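Local coordinates for protein MarR family transcriptional regulator (PDB 5ERI) that probably binds DNA as a dimeric winged-helix transcription factor of the MarR family and regulates gene expression, at residues 78-83 with 159-164; 58-63 with 87-92; 51-56 with 96-101; 45-50 with 127-132. All blocks are in the same frame, centred on the assembly; numbering follows the deposited sequence.

Contact 1 of 4, residues 78-83 with 159-164; sequences MLKVDK and NVENEW
The turn of the helix-turn-helix, where Lys80 and Val81 lead from helix 72-79 to helix 83-95, lies against Trp164 and Glu161 of the C-terminal helix 143-167. Trp164 carries its indole away from its own helix with CG anti to the backbone N (chi1 -180°), and the benzo half of the ring slides under the bend at Lys80. Lys80 CA stands 3.8 Å from the centroid of the six-membered ring of Trp164, 12° off the ring normal, which makes this a CH-pi contact over the face. The Lys80 carbonyl carbon lies over the same face, while Val81 O approaches obliquely, 3.5 Å from Trp164 CZ2. Lys80 has a positive phi, as the first residue to leave the helical conformation, and it is its backbone that the ring meets at this point. In the winged-helix fold, helix 83-95 occupies the place of the recognition helix, as in other MarR proteins, and is probably the one that reads DNA; its N-cap is Asp82, two residues beyond Lys80. The Lys80 chain bends at chi2 (-58°) and crosses the indole obliquely, bringing CD to 3.8 Å from Trp164 CE3. Farther out, Lys80 CE packs on Glu161 CG at 3.6 Å, and the charged ends form only a long salt bridge, Lys80 NZ to Glu161 OE2 at 4.0 Å. Each charge has a stronger partner nearby: Lys80 NZ donates to Asn77 O, and Glu161 OE2 pairs with Lys158. The second subunit also reaches the turn, through a hydrogen bond between its Ser42 OG and Lys80 O.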
loop_
_atom_site.group_PDB
_atom_site.type_symbol
_atom_site.label_atom_id
_atom_site.label_comp_id
_atom_site.label_asym_id
_atom_site.label_seq_id
_atom_site.Cartn_x
_atom_site.Cartn_y
_atom_site.Cartn_z
ATOM N N MET A 78 -15.149 0.682 2.303
ATOM C CA MET A 78 -14.784 1.303 1.040
ATOM C C MET A 78 -13.244 1.242 0.801
ATOM O O MET A 78 -12.756 1.002 -0.328
ATOM C CB MET A 78 -15.265 2.729 1.065
ATOM C CG MET A 78 -14.836 3.577 -0.111
ATOM S SD MET A 78 -15.977 4.931 -0.172
ATOM C CE MET A 78 -14.942 6.282 -0.328
ATOM N N LEU A 79 -12.499 1.380 1.869
ATOM C CA LEU A 79 -11.055 1.462 1.794
ATOM C C LEU A 79 -10.345 0.171 2.058
ATOM O O LEU A 79 -9.095 0.062 1.977
ATOM C CB LEU A 79 -10.595 2.532 2.755
ATOM C CG LEU A 79 -10.917 3.913 2.240
ATOM C CD1 LEU A 79 -10.497 4.928 3.268
ATOM C CD2 LEU A 79 -10.211 4.275 0.915
ATOM N N LYS A 80 -11.140 -0.828 2.338
ATOM C CA LYS A 80 -10.634 -2.156 2.663
ATOM C C LYS A 80 -9.596 -2.238 3.819
ATOM O O LYS A 80 -8.534 -2.879 3.737
ATOM C CB LYS A 80 -10.106 -2.814 1.409
ATOM C CG LYS A 80 -10.913 -2.590 0.143
ATOM C CD LYS A 80 -12.359 -3.036 0.196
ATOM C CE LYS A 80 -12.953 -2.658 -1.154
ATOM N NZ LYS A 80 -14.390 -2.355 -1.145
ATOM N N VAL A 81 -9.891 -1.535 4.874
ATOM C CA VAL A 81 -9.104 -1.588 6.087
ATOM C C VAL A 81 -10.042 -1.900 7.269
ATOM O O VAL A 81 -11.263 -1.741 7.136
ATOM C CB VAL A 81 -8.441 -0.252 6.367
ATOM C CG1 VAL A 81 -7.434 0.084 5.296
ATOM C CG2 VAL A 81 -9.455 0.893 6.486
ATOM N N ASP A 82 -9.482 -2.297 8.409
ATOM C CA ASP A 82 -10.271 -2.515 9.631
ATOM C C ASP A 82 -10.608 -1.204 10.345
ATOM O O ASP A 82 -9.973 -0.154 10.117
ATOM C CB ASP A 82 -9.572 -3.464 10.594
ATOM C CG ASP A 82 -8.318 -2.862 11.190
ATOM O OD1 ASP A 82 -8.021 -1.687 10.860
ATOM O OD2 ASP A 82 -7.615 -3.572 11.971
ATOM N N LYS A 83 -11.639 -1.270 11.185
ATOM C CA LYS A 83 -12.268 -0.070 11.766
ATOM C C LYS A 83 -11.285 0.708 12.660
ATOM O O LYS A 83 -11.274 1.969 12.714
ATOM C CB LYS A 83 -13.589 -0.448 12.509
ATOM C CG LYS A 83 -14.396 0.753 13.011
ATOM C CD LYS A 83 -15.728 0.325 13.654
ATOM C CE LYS A 83 -16.181 1.232 14.813
ATOM N NZ LYS A 83 -15.509 0.886 16.113
ATOM N N ASN A 159 -11.143 -9.740 -7.197
ATOM C CA ASN A 159 -10.818 -11.015 -6.509
ATOM C C ASN A 159 -10.379 -10.842 -5.085
ATOM O O ASN A 159 -10.850 -11.537 -4.189
ATOM C CB ASN A 159 -9.733 -11.826 -7.216
ATOM C CG ASN A 159 -10.186 -12.335 -8.572
ATOM O OD1 ASN A 159 -11.360 -12.646 -8.722
ATOM N ND2 ASN A 159 -9.295 -12.326 -9.584
ATOM N N VAL A 160 -9.480 -9.902 -4.851
ATOM C CA VAL A 160 -8.967 -9.684 -3.488
ATOM C C VAL A 160 -9.998 -9.048 -2.538
ATOM O O VAL A 160 -9.972 -9.305 -1.323
ATOM C CB VAL A 160 -7.691 -8.836 -3.565
ATOM C CG1 VAL A 160 -7.089 -8.664 -2.206
ATOM C CG2 VAL A 160 -6.699 -9.516 -4.496
ATOM N N GLU A 161 -10.901 -8.238 -3.090
ATOM C CA GLU A 161 -12.102 -7.704 -2.353
ATOM C C GLU A 161 -12.929 -8.823 -1.747
ATOM O O GLU A 161 -13.216 -8.800 -0.569
ATOM C CB GLU A 161 -13.077 -6.910 -3.263
ATOM C CG GLU A 161 -12.740 -5.438 -3.467
ATOM C CD GLU A 161 -13.821 -4.648 -4.237
ATOM O OE1 GLU A 161 -14.999 -5.082 -4.273
ATOM O OE2 GLU A 161 -13.492 -3.580 -4.815
ATOM N N ASN A 162 -13.353 -9.736 -2.609
ATOM C CA ASN A 162 -14.120 -10.907 -2.259
ATOM C C ASN A 162 -13.453 -11.598 -1.138
ATOM O O ASN A 162 -14.103 -11.900 -0.131
ATOM C CB ASN A 162 -14.212 -11.919 -3.419
ATOM C CG ASN A 162 -15.431 -11.710 -4.296
ATOM O OD1 ASN A 162 -16.348 -12.545 -4.305
ATOM N ND2 ASN A 162 -15.452 -10.597 -5.040
ATOM N N GLU A 163 -12.151 -11.846 -1.284
ATOM C CA GLU A 163 -11.488 -12.551 -0.219
ATOM C C GLU A 163 -11.488 -11.744 1.048
ATOM O O GLU A 163 -11.671 -12.298 2.144
ATOM C CB GLU A 163 -10.060 -12.963 -0.563
ATOM C CG GLU A 163 -9.873 -14.472 -0.805
ATOM C CD GLU A 163 -10.044 -15.338 0.447
ATOM O OE1 GLU A 163 -11.204 -15.696 0.748
ATOM O OE2 GLU A 163 -9.048 -15.653 1.145
ATOM N N TRP A 164 -11.244 -10.442 0.934
ATOM C CA TRP A 164 -11.248 -9.626 2.160
ATOM C C TRP A 164 -12.641 -9.695 2.897
ATOM O O TRP A 164 -12.678 -9.784 4.102
ATOM C CB TRP A 164 -10.808 -8.166 1.901
ATOM C CG TRP A 164 -10.795 -7.308 3.136
ATOM C CD1 TRP A 164 -9.904 -7.402 4.196
ATOM C CD2 TRP A 164 -11.700 -6.253 3.476
ATOM N NE1 TRP A 164 -10.189 -6.450 5.125
ATOM C CE2 TRP A 164 -11.300 -5.754 4.736
ATOM C CE3 TRP A 164 -12.835 -5.718 2.870
ATOM C CZ2 TRP A 164 -11.956 -4.703 5.379
ATOM C CZ3 TRP A 164 -13.518 -4.671 3.517
ATOM C CH2 TRP A 164 -13.053 -4.164 4.758
#

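Contact 2 of 4, residues 58-63 with 87-92; sequences FTFLTR and TKAIQK
Phe60 points its CB toward helix 83-95, and its ring receives the methyl of Ala89; the two CA atoms, Phe60 and Ala89, are 7.5 Å apart, the shortest such distance between the segments. With CG anti to the carbonyl carbon (chi1 -66°), the ring stands out from helix 57-66 and offers a face to the methyl. Ala89 CB is 4.0 Å from Phe60 CG at the root of the ring. Ala89 CB comes closest along one flank, 3.6 Å from both Phe60 CD2 and Phe60 CE2, and recedes again toward Phe60 CZ. The methyl therefore sits over the face but off centre: Ala89 CB lies 3.8 Å from the ring centroid of Phe60, 18° off the normal, a CH-pi contact. On the other flank, Phe60 CD1 meets Ile90 CD1 obliquely at 4.2 Å. The end of the Ile90 chain comes nearer to the ring than the direction of its CB would suggest. All three residues are buried, and the contact is wholly apolar. Phe60 also touches Leu79 of helix 72-79, which places its ring where helices 57-66, 72-79 and 83-95 of the winged-helix domain meet; Ile90 packs back on Ile64 of helix 57-66.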
loop_
_atom_site.group_PDB
_atom_site.type_symbol
_atom_site.label_atom_id
_atom_site.label_comp_id
_atom_site.label_asym_id
_atom_site.label_seq_id
_atom_site.Cartn_x
_atom_site.Cartn_y
_atom_site.Cartn_z
ATOM N N PHE A 58 -4.667 11.656 3.398
ATOM C CA PHE A 58 -5.324 12.277 2.240
ATOM C C PHE A 58 -6.310 11.311 1.642
ATOM O O PHE A 58 -7.322 11.686 1.128
ATOM C CB PHE A 58 -4.301 12.688 1.207
ATOM C CG PHE A 58 -3.589 11.519 0.569
ATOM C CD1 PHE A 58 -2.473 10.991 1.149
ATOM C CD2 PHE A 58 -4.037 10.970 -0.638
ATOM C CE1 PHE A 58 -1.832 9.926 0.590
ATOM C CE2 PHE A 58 -3.381 9.895 -1.229
ATOM C CZ PHE A 58 -2.273 9.375 -0.604
ATOM N N THR A 59 -6.071 10.027 1.795
ATOM C CA THR A 59 -6.981 9.018 1.260
ATOM C C THR A 59 -8.353 9.047 1.976
ATOM O O THR A 59 -9.391 9.045 1.353
ATOM C CB THR A 59 -6.318 7.668 1.377
ATOM O OG1 THR A 59 -5.176 7.690 0.522
ATOM C CG2 THR A 59 -7.232 6.564 0.931
ATOM N N PHE A 60 -8.324 9.049 3.289
ATOM C CA PHE A 60 -9.530 9.162 4.077
ATOM C C PHE A 60 -10.263 10.456 3.807
ATOM O O PHE A 60 -11.508 10.483 3.658
ATOM C CB PHE A 60 -9.208 9.014 5.600
ATOM C CG PHE A 60 -8.709 7.619 6.002
ATOM C CD1 PHE A 60 -9.607 6.605 6.327
ATOM C CD2 PHE A 60 -7.372 7.343 6.081
ATOM C CE1 PHE A 60 -9.182 5.322 6.657
ATOM C CE2 PHE A 60 -6.918 6.061 6.461
ATOM C CZ PHE A 60 -7.808 5.029 6.701
ATOM N N LEU A 61 -9.506 11.537 3.739
ATOM C CA LEU A 61 -10.111 12.827 3.451
ATOM C C LEU A 61 -10.867 12.875 2.116
ATOM O O LEU A 61 -12.023 13.326 2.059
ATOM C CB LEU A 61 -9.067 13.902 3.526
ATOM C CG LEU A 61 -9.558 15.341 3.395
ATOM C CD1 LEU A 61 -10.734 15.504 4.331
ATOM C CD2 LEU A 61 -8.424 16.297 3.752
ATOM N N THR A 62 -10.258 12.398 1.039
ATOM C CA THR A 62 -10.942 12.431 -0.264
ATOM C C THR A 62 -12.233 11.664 -0.224
ATOM O O THR A 62 -13.213 12.099 -0.823
ATOM C CB THR A 62 -10.083 11.886 -1.446
ATOM O OG1 THR A 62 -9.816 10.514 -1.244
ATOM C CG2 THR A 62 -8.753 12.554 -1.531
ATOM N N ARG A 63 -12.240 10.496 0.426
ATOM C CA ARG A 63 -13.485 9.743 0.493
ATOM C C ARG A 63 -14.580 10.436 1.280
ATOM O O ARG A 63 -15.790 10.330 0.949
ATOM C CB ARG A 63 -13.282 8.372 1.073
ATOM C CG ARG A 63 -12.312 7.513 0.328
ATOM C CD ARG A 63 -12.478 7.546 -1.193
ATOM N NE ARG A 63 -11.192 7.249 -1.786
ATOM C CZ ARG A 63 -10.845 6.094 -2.268
ATOM N NH1 ARG A 63 -11.730 5.101 -2.313
ATOM N NH2 ARG A 63 -9.606 5.942 -2.744
ATOM N N THR A 87 -10.629 4.667 12.620
ATOM C CA THR A 87 -10.813 5.461 13.856
ATOM C C THR A 87 -9.600 6.358 14.160
ATOM O O THR A 87 -9.707 7.587 14.365
ATOM C CB THR A 87 -11.084 4.446 15.034
ATOM O OG1 THR A 87 -12.219 3.657 14.712
ATOM C CG2 THR A 87 -11.328 5.126 16.412
ATOM N N LYS A 88 -8.413 5.768 14.089
ATOM C CA LYS A 88 -7.173 6.518 14.350
ATOM C C LYS A 88 -6.949 7.591 13.336
ATOM O O LYS A 88 -6.562 8.702 13.654
ATOM C CB LYS A 88 -5.943 5.563 14.432
ATOM C CG LYS A 88 -6.071 4.472 15.528
ATOM C CD LYS A 88 -4.813 3.626 15.799
ATOM C CE LYS A 88 -3.754 4.386 16.594
ATOM N NZ LYS A 88 -4.109 4.532 18.035
ATOM N N ALA A 89 -7.224 7.287 12.077
ATOM C CA ALA A 89 -7.025 8.311 11.056
ATOM C C ALA A 89 -8.062 9.442 11.164
ATOM O O ALA A 89 -7.750 10.646 10.953
ATOM C CB ALA A 89 -7.128 7.656 9.694
ATOM N N ILE A 90 -9.310 9.069 11.462
ATOM C CA ILE A 90 -10.355 10.066 11.594
ATOM C C ILE A 90 -10.007 10.974 12.779
ATOM O O ILE A 90 -10.022 12.236 12.675
ATOM C CB ILE A 90 -11.747 9.385 11.721
ATOM C CG1 ILE A 90 -12.394 9.182 10.352
ATOM C CG2 ILE A 90 -12.714 10.291 12.485
ATOM C CD1 ILE A 90 -11.456 9.117 9.176
ATOM N N GLN A 91 -9.629 10.368 13.899
ATOM C CA GLN A 91 -9.246 11.242 15.078
ATOM C C GLN A 91 -8.208 12.300 14.689
ATOM O O GLN A 91 -8.346 13.521 14.999
ATOM C CB GLN A 91 -8.750 10.372 16.261
ATOM C CG GLN A 91 -7.772 11.033 17.266
ATOM C CD GLN A 91 -7.431 10.069 18.418
ATOM O OE1 GLN A 91 -7.013 8.897 18.217
ATOM N NE2 GLN A 91 -7.668 10.522 19.608
ATOM N N LYS A 92 -7.188 11.869 13.944
ATOM C CA LYS A 92 -6.171 12.833 13.525
ATOM C C LYS A 92 -6.718 13.903 12.621
ATOM O O LYS A 92 -6.323 15.054 12.722
ATOM C CB LYS A 92 -5.048 12.138 12.765
ATOM C CG LYS A 92 -3.860 11.737 13.589
ATOM C CD LYS A 92 -2.744 11.210 12.683
ATOM C CE LYS A 92 -2.536 9.713 12.839
ATOM N NZ LYS A 92 -1.088 9.505 13.111
#

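Contact 3 of 4, residues 51-56 with 96-101; sequences LKLQKG and AGYVDK
Tyr98 has one face of its ring overlapped by Leu53, whose CD2 lies 4.1 Å from the ring centroid and 29° off the normal, a CH-pi contact displaced toward the rim. The nearest approach is Leu53 CD2 to Tyr98 CE2, 3.7 Å. The other leucine branch continues the cover outward, with Leu53 CD1 3.9 Å from Tyr98 CZ. Leu53 reaches in against the direction of the tyrosine, whereas the Leu51 side chain lies roughly perpendicular to it. There the phenol OH donates to the main chain, Tyr98 OH to Leu51 O at 2.7 Å. The bond is short and lies in the carbonyl plane, on a lone pair, with a C=O...donor angle of 138°; the acceptor sits at the ring edge. Leu51 CB flanks the same hydroxyl, 3.7 Å from Tyr98 OH. Tyr98 follows the Schellman motif that ends helix 83-95 at Gly97 and stands just before strand 99-103, which enters the wing. The ring thus links that junction to the loop between helices 29-47 and 57-66. Lys118 adds a cation-pi interaction with it. Tyr98 is buried as a residue, so the bond to Leu51 O gives its hydroxyl a polar partner in a largely apolar setting and, with Leu53 over the face, probably restricts how the ring can move.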
loop_
_atom_site.group_PDB
_atom_site.type_symbol
_atom_site.label_atom_id
_atom_site.label_comp_id
_atom_site.label_asym_id
_atom_site.label_seq_id
_atom_site.Cartn_x
_atom_site.Cartn_y
_atom_site.Cartn_z
ATOM N N LEU A 51 0.806 20.036 4.348
ATOM C CA LEU A 51 -0.586 19.941 4.762
ATOM C C LEU A 51 -0.928 18.991 5.909
ATOM O O LEU A 51 -2.083 18.901 6.282
ATOM C CB LEU A 51 -1.442 19.562 3.579
ATOM C CG LEU A 51 -1.440 20.631 2.502
ATOM C CD1 LEU A 51 -1.982 20.062 1.203
ATOM C CD2 LEU A 51 -2.275 21.819 2.981
ATOM N N LYS A 52 0.036 18.272 6.470
ATOM C CA LYS A 52 -0.248 17.274 7.520
ATOM C C LYS A 52 -1.238 16.143 7.106
ATOM O O LYS A 52 -2.000 15.598 7.896
ATOM C CB LYS A 52 -0.643 17.977 8.818
ATOM C CG LYS A 52 0.492 17.900 9.851
ATOM C CD LYS A 52 0.395 18.949 10.966
ATOM C CE LYS A 52 1.061 18.499 12.278
ATOM N NZ LYS A 52 2.472 18.961 12.447
ATOM N N LEU A 53 -1.179 15.776 5.839
ATOM C CA LEU A 53 -2.033 14.733 5.253
ATOM C C LEU A 53 -1.259 13.482 4.778
ATOM O O LEU A 53 -1.760 12.691 3.942
ATOM C CB LEU A 53 -2.783 15.347 4.068
ATOM C CG LEU A 53 -3.989 16.179 4.492
ATOM C CD1 LEU A 53 -4.484 16.983 3.322
ATOM C CD2 LEU A 53 -5.164 15.418 5.086
ATOM N N GLN A 54 -0.063 13.276 5.339
ATOM C CA GLN A 54 0.828 12.144 4.979
ATOM C C GLN A 54 0.321 10.805 5.606
ATOM O O GLN A 54 -0.620 10.793 6.431
ATOM C CB GLN A 54 2.286 12.471 5.397
ATOM C CG GLN A 54 2.411 13.233 6.714
ATOM C CD GLN A 54 3.791 13.712 6.932
ATOM O OE1 GLN A 54 4.721 13.306 6.227
ATOM N NE2 GLN A 54 3.953 14.593 7.907
ATOM N N LYS A 55 0.929 9.692 5.220
ATOM C CA LYS A 55 0.605 8.372 5.806
ATOM C C LYS A 55 -0.865 8.022 5.590
ATOM O O LYS A 55 -1.538 7.627 6.517
ATOM C CB LYS A 55 0.958 8.309 7.313
ATOM C CG LYS A 55 2.431 8.581 7.618
ATOM C CD LYS A 55 3.360 7.744 6.723
ATOM C CE LYS A 55 4.782 7.525 7.278
ATOM N NZ LYS A 55 4.967 6.101 7.735
ATOM N N GLY A 56 -1.387 8.221 4.382
ATOM C CA GLY A 56 -2.757 7.846 4.089
ATOM C C GLY A 56 -3.865 8.776 4.534
ATOM O O GLY A 56 -4.969 8.616 4.137
ATOM N N ALA A 96 -6.699 17.908 13.247
ATOM C CA ALA A 96 -6.153 18.866 12.275
ATOM C C ALA A 96 -7.236 19.757 11.630
ATOM O O ALA A 96 -6.896 20.533 10.733
ATOM C CB ALA A 96 -5.386 18.135 11.199
ATOM N N GLY A 97 -8.520 19.630 12.033
ATOM C CA GLY A 97 -9.603 20.500 11.465
ATOM C C GLY A 97 -10.058 20.190 10.023
ATOM O O GLY A 97 -10.544 21.076 9.301
ATOM N N TYR A 98 -9.910 18.941 9.571
ATOM C CA TYR A 98 -10.280 18.640 8.185
ATOM C C TYR A 98 -11.656 17.983 8.157
ATOM O O TYR A 98 -12.349 18.014 7.161
ATOM C CB TYR A 98 -9.241 17.744 7.528
ATOM C CG TYR A 98 -7.954 18.380 7.112
ATOM C CD1 TYR A 98 -7.944 19.329 6.139
ATOM C CD2 TYR A 98 -6.733 17.920 7.594
ATOM C CE1 TYR A 98 -6.767 19.879 5.692
ATOM C CE2 TYR A 98 -5.533 18.466 7.163
ATOM C CZ TYR A 98 -5.573 19.452 6.193
ATOM O OH TYR A 98 -4.449 20.063 5.732
ATOM N N VAL A 99 -12.074 17.434 9.284
ATOM C CA VAL A 99 -13.273 16.637 9.332
ATOM C C VAL A 99 -14.056 16.940 10.588
ATOM O O VAL A 99 -13.478 17.184 11.623
ATOM C CB VAL A 99 -12.888 15.141 9.363
ATOM C CG1 VAL A 99 -14.048 14.250 9.736
ATOM C CG2 VAL A 99 -12.368 14.735 7.994
ATOM N N ASP A 100 -15.381 16.881 10.486
ATOM C CA ASP A 100 -16.271 16.917 11.652
ATOM C C ASP A 100 -16.959 15.579 11.711
ATOM O O ASP A 100 -17.237 15.008 10.685
ATOM C CB ASP A 100 -17.333 18.019 11.506
ATOM C CG ASP A 100 -16.748 19.426 11.609
ATOM O OD1 ASP A 100 -15.813 19.651 12.449
ATOM O OD2 ASP A 100 -17.237 20.296 10.844
ATOM N N LYS A 101 -17.157 15.044 12.906
ATOM C CA LYS A 101 -17.980 13.846 13.106
ATOM C C LYS A 101 -19.139 14.198 14.024
ATOM O O LYS A 101 -18.975 14.973 14.973
ATOM C CB LYS A 101 -17.221 12.658 13.683
ATOM C CG LYS A 101 -16.816 12.720 15.139
ATOM C CD LYS A 101 -16.148 11.394 15.555
ATOM C CE LYS A 101 -15.706 11.370 17.031
ATOM N NZ LYS A 101 -14.641 12.346 17.468
#

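Contact 4 of 4, residues 45-50 with 127-132; sequences DIKYKE and IEEENR
Segment 45-50 is where helix 29-47 ends, Tyr48 being the first residue to leave helical angles, while 127-132 is helical throughout; the nearest CA atoms, those of Lys47 and Glu129, are 8.5 Å apart. Both of these residues direct CB toward the opposite segment. The Lys47 chain bends at chi3 (-83°) and ends in a salt bridge with a hydrogen bond, Lys47 NZ to Glu129 OE1 at 2.7 Å. The ammonium meets the oxygen on its anti side, 34° out of the carboxylate plane. The last part of the lysine runs alongside the carboxylate, Lys47 CD lying 3.3 Å from Glu129 OE1 before NZ makes the bond. The Tyr48 side chain passes Glu129 running the other way, with Tyr48 OH 3.3 Å from Glu129 CB and the ring almost perpendicular to the carboxylate (88°). Arg132 NH1 comes within 4.3 Å of Lys47 NZ, two like charges with the lysine near the guanidinium's edge; the arginine's main partner is Glu163 of the second subunit, and Glu129 probably offsets the lysine's charge. Lys47 NZ has a further, weak hydrogen bond to Ser133 OG. The contact ties the C-terminal end of helix 29-47 to the long helix 117-138, and the Tyr48 ring, stacked on Phe58, extends the packing to helix 57-66.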
loop_
_atom_site.group_PDB
_atom_site.type_symbol
_atom_site.label_atom_id
_atom_site.label_comp_id
_atom_site.label_asym_id
_atom_site.label_seq_id
_atom_site.Cartn_x
_atom_site.Cartn_y
_atom_site.Cartn_z
ATOM N N ASP A 45 3.633 11.112 0.727
ATOM C CA ASP A 45 4.204 11.593 1.995
ATOM C C ASP A 45 5.060 12.877 1.843
ATOM O O ASP A 45 5.085 13.676 2.786
ATOM C CB ASP A 45 5.028 10.474 2.697
ATOM C CG ASP A 45 4.162 9.462 3.471
ATOM O OD1 ASP A 45 2.958 9.344 3.215
ATOM O OD2 ASP A 45 4.700 8.774 4.344
ATOM N N ILE A 46 5.732 13.088 0.695
ATOM C CA ILE A 46 6.527 14.333 0.455
ATOM C C ILE A 46 5.596 15.511 0.160
ATOM O O ILE A 46 5.710 16.604 0.723
ATOM C CB ILE A 46 7.574 14.183 -0.710
ATOM C CG1 ILE A 46 8.482 12.926 -0.554
ATOM C CG2 ILE A 46 8.439 15.437 -0.877
ATOM C CD1 ILE A 46 9.178 12.767 0.762
ATOM N N LYS A 47 4.653 15.290 -0.730
ATOM C CA LYS A 47 3.751 16.368 -1.160
ATOM C C LYS A 47 2.833 16.812 -0.019
ATOM O O LYS A 47 2.526 17.974 0.121
ATOM C CB LYS A 47 2.937 15.907 -2.361
ATOM C CG LYS A 47 3.811 15.416 -3.522
ATOM C CD LYS A 47 3.069 15.305 -4.857
ATOM C CE LYS A 47 2.272 14.003 -5.051
ATOM N NZ LYS A 47 1.636 13.879 -6.419
ATOM N N TYR A 48 2.460 15.899 0.858
ATOM C CA TYR A 48 1.402 16.202 1.804
ATOM C C TYR A 48 1.922 16.427 3.188
ATOM O O TYR A 48 1.101 16.539 4.124
ATOM C CB TYR A 48 0.384 15.075 1.836
ATOM C CG TYR A 48 -0.415 14.930 0.585
ATOM C CD1 TYR A 48 -1.121 16.011 0.079
ATOM C CD2 TYR A 48 -0.488 13.692 -0.091
ATOM C CE1 TYR A 48 -1.850 15.887 -1.084
ATOM C CE2 TYR A 48 -1.206 13.557 -1.260
ATOM C CZ TYR A 48 -1.898 14.644 -1.755
ATOM O OH TYR A 48 -2.639 14.465 -2.921
ATOM N N LYS A 49 3.250 16.515 3.353
ATOM C CA LYS A 49 3.849 16.764 4.694
ATOM C C LYS A 49 3.454 18.138 5.240
ATOM O O LYS A 49 3.131 18.270 6.441
ATOM C CB LYS A 49 5.398 16.673 4.682
ATOM C CG LYS A 49 6.090 17.190 5.970
ATOM C CD LYS A 49 7.602 16.983 5.937
ATOM C CE LYS A 49 8.341 18.000 6.810
ATOM N NZ LYS A 49 8.962 19.111 6.016
ATOM N N GLU A 50 3.518 19.148 4.355
ATOM C CA GLU A 50 3.182 20.512 4.725
ATOM C C GLU A 50 1.717 20.635 5.119
ATOM O O GLU A 50 1.437 21.227 6.149
ATOM C CB GLU A 50 3.619 21.551 3.664
ATOM C CG GLU A 50 4.686 22.536 4.187
ATOM C CD GLU A 50 6.018 21.888 4.610
ATOM O OE1 GLU A 50 7.012 22.084 3.870
ATOM O OE2 GLU A 50 6.101 21.217 5.682
ATOM N N ILE A 127 -6.808 16.131 -5.691
ATOM C CA ILE A 127 -7.219 15.487 -6.939
ATOM C C ILE A 127 -6.308 15.870 -8.089
ATOM O O ILE A 127 -6.029 15.042 -8.972
ATOM C CB ILE A 127 -8.675 15.862 -7.272
ATOM C CG1 ILE A 127 -9.630 15.231 -6.250
ATOM C CG2 ILE A 127 -9.045 15.363 -8.651
ATOM C CD1 ILE A 127 -9.751 13.703 -6.289
ATOM N N GLU A 128 -5.852 17.127 -8.066
ATOM C CA GLU A 128 -4.822 17.581 -8.988
ATOM C C GLU A 128 -3.592 16.667 -8.828
ATOM O O GLU A 128 -3.002 16.175 -9.821
ATOM C CB GLU A 128 -4.411 19.047 -8.687
ATOM C CG GLU A 128 -5.305 20.151 -9.259
ATOM C CD GLU A 128 -4.749 21.600 -9.047
ATOM O OE1 GLU A 128 -3.514 21.834 -8.847
ATOM O OE2 GLU A 128 -5.576 22.545 -9.100
ATOM N N GLU A 129 -3.197 16.438 -7.573
ATOM C CA GLU A 129 -1.991 15.586 -7.316
ATOM C C GLU A 129 -2.140 14.171 -7.782
ATOM O O GLU A 129 -1.185 13.564 -8.316
ATOM C CB GLU A 129 -1.580 15.642 -5.866
ATOM C CG GLU A 129 -0.858 16.976 -5.530
ATOM C CD GLU A 129 0.367 17.321 -6.444
ATOM O OE1 GLU A 129 0.915 16.389 -7.142
ATOM O OE2 GLU A 129 0.786 18.524 -6.460
ATOM N N GLU A 130 -3.355 13.649 -7.628
ATOM C CA GLU A 130 -3.609 12.280 -8.036
ATOM C C GLU A 130 -3.463 12.231 -9.579
ATOM O O GLU A 130 -2.860 11.296 -10.177
ATOM C CB GLU A 130 -5.038 11.854 -7.544
ATOM C CG GLU A 130 -5.390 10.372 -7.705
ATOM C CD GLU A 130 -6.628 9.857 -6.887
ATOM O OE1 GLU A 130 -6.993 8.689 -7.179
ATOM O OE2 GLU A 130 -7.237 10.553 -5.987
ATOM N N ASN A 131 -4.013 13.240 -10.253
ATOM C CA ASN A 131 -3.941 13.233 -11.734
ATOM C C ASN A 131 -2.489 13.388 -12.186
ATOM O O ASN A 131 -2.101 12.819 -13.183
ATOM C CB ASN A 131 -4.777 14.333 -12.336
ATOM C CG ASN A 131 -6.268 14.036 -12.287
ATOM O OD1 ASN A 131 -6.722 12.877 -12.340
ATOM N ND2 ASN A 131 -7.044 15.102 -12.243
ATOM N N ARG A 132 -1.699 14.139 -11.422
ATOM C CA ARG A 132 -0.284 14.225 -11.728
ATOM C C ARG A 132 0.432 12.854 -11.550
ATOM O O ARG A 132 1.298 12.475 -12.407
ATOM C CB ARG A 132 0.348 15.313 -10.867
ATOM C CG ARG A 132 1.753 15.640 -11.336
ATOM C CD ARG A 132 2.762 15.518 -10.215
ATOM N NE ARG A 132 4.122 15.697 -10.694
ATOM C CZ ARG A 132 5.190 15.524 -9.929
ATOM N NH1 ARG A 132 5.046 15.157 -8.661
ATOM N NH2 ARG A 132 6.401 15.721 -10.419
#

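How the contacts relate
Contacts 2 and 3 are closest, with centres about 6 Å apart, and share a core: Leu61 CD2 packs on Leu53 CD2 at 3.6 Å, and Leu53 O probably accepts a hydrogen bond from Phe58 N. Contact 4 adjoins contact 3 through probable hydrogen bonds from Leu53 N to Tyr48 O and from Lys55 N to Asp45 OD1. Contact 1 reaches contact 2 through Leu79 CD1, 3.6 Å from Phe60 CD1, but lies about 24 Å from contact 4, centre to centre, across the chain's centre. Contacts 2 and 3 lie within the winged-helix core; contact 1 joins its helix-turn-helix to helix 143-167, and contact 4 joins helix 29-47 to helix 117-138. Contacts 1, 2 and 4 each also have residues against the second subunit.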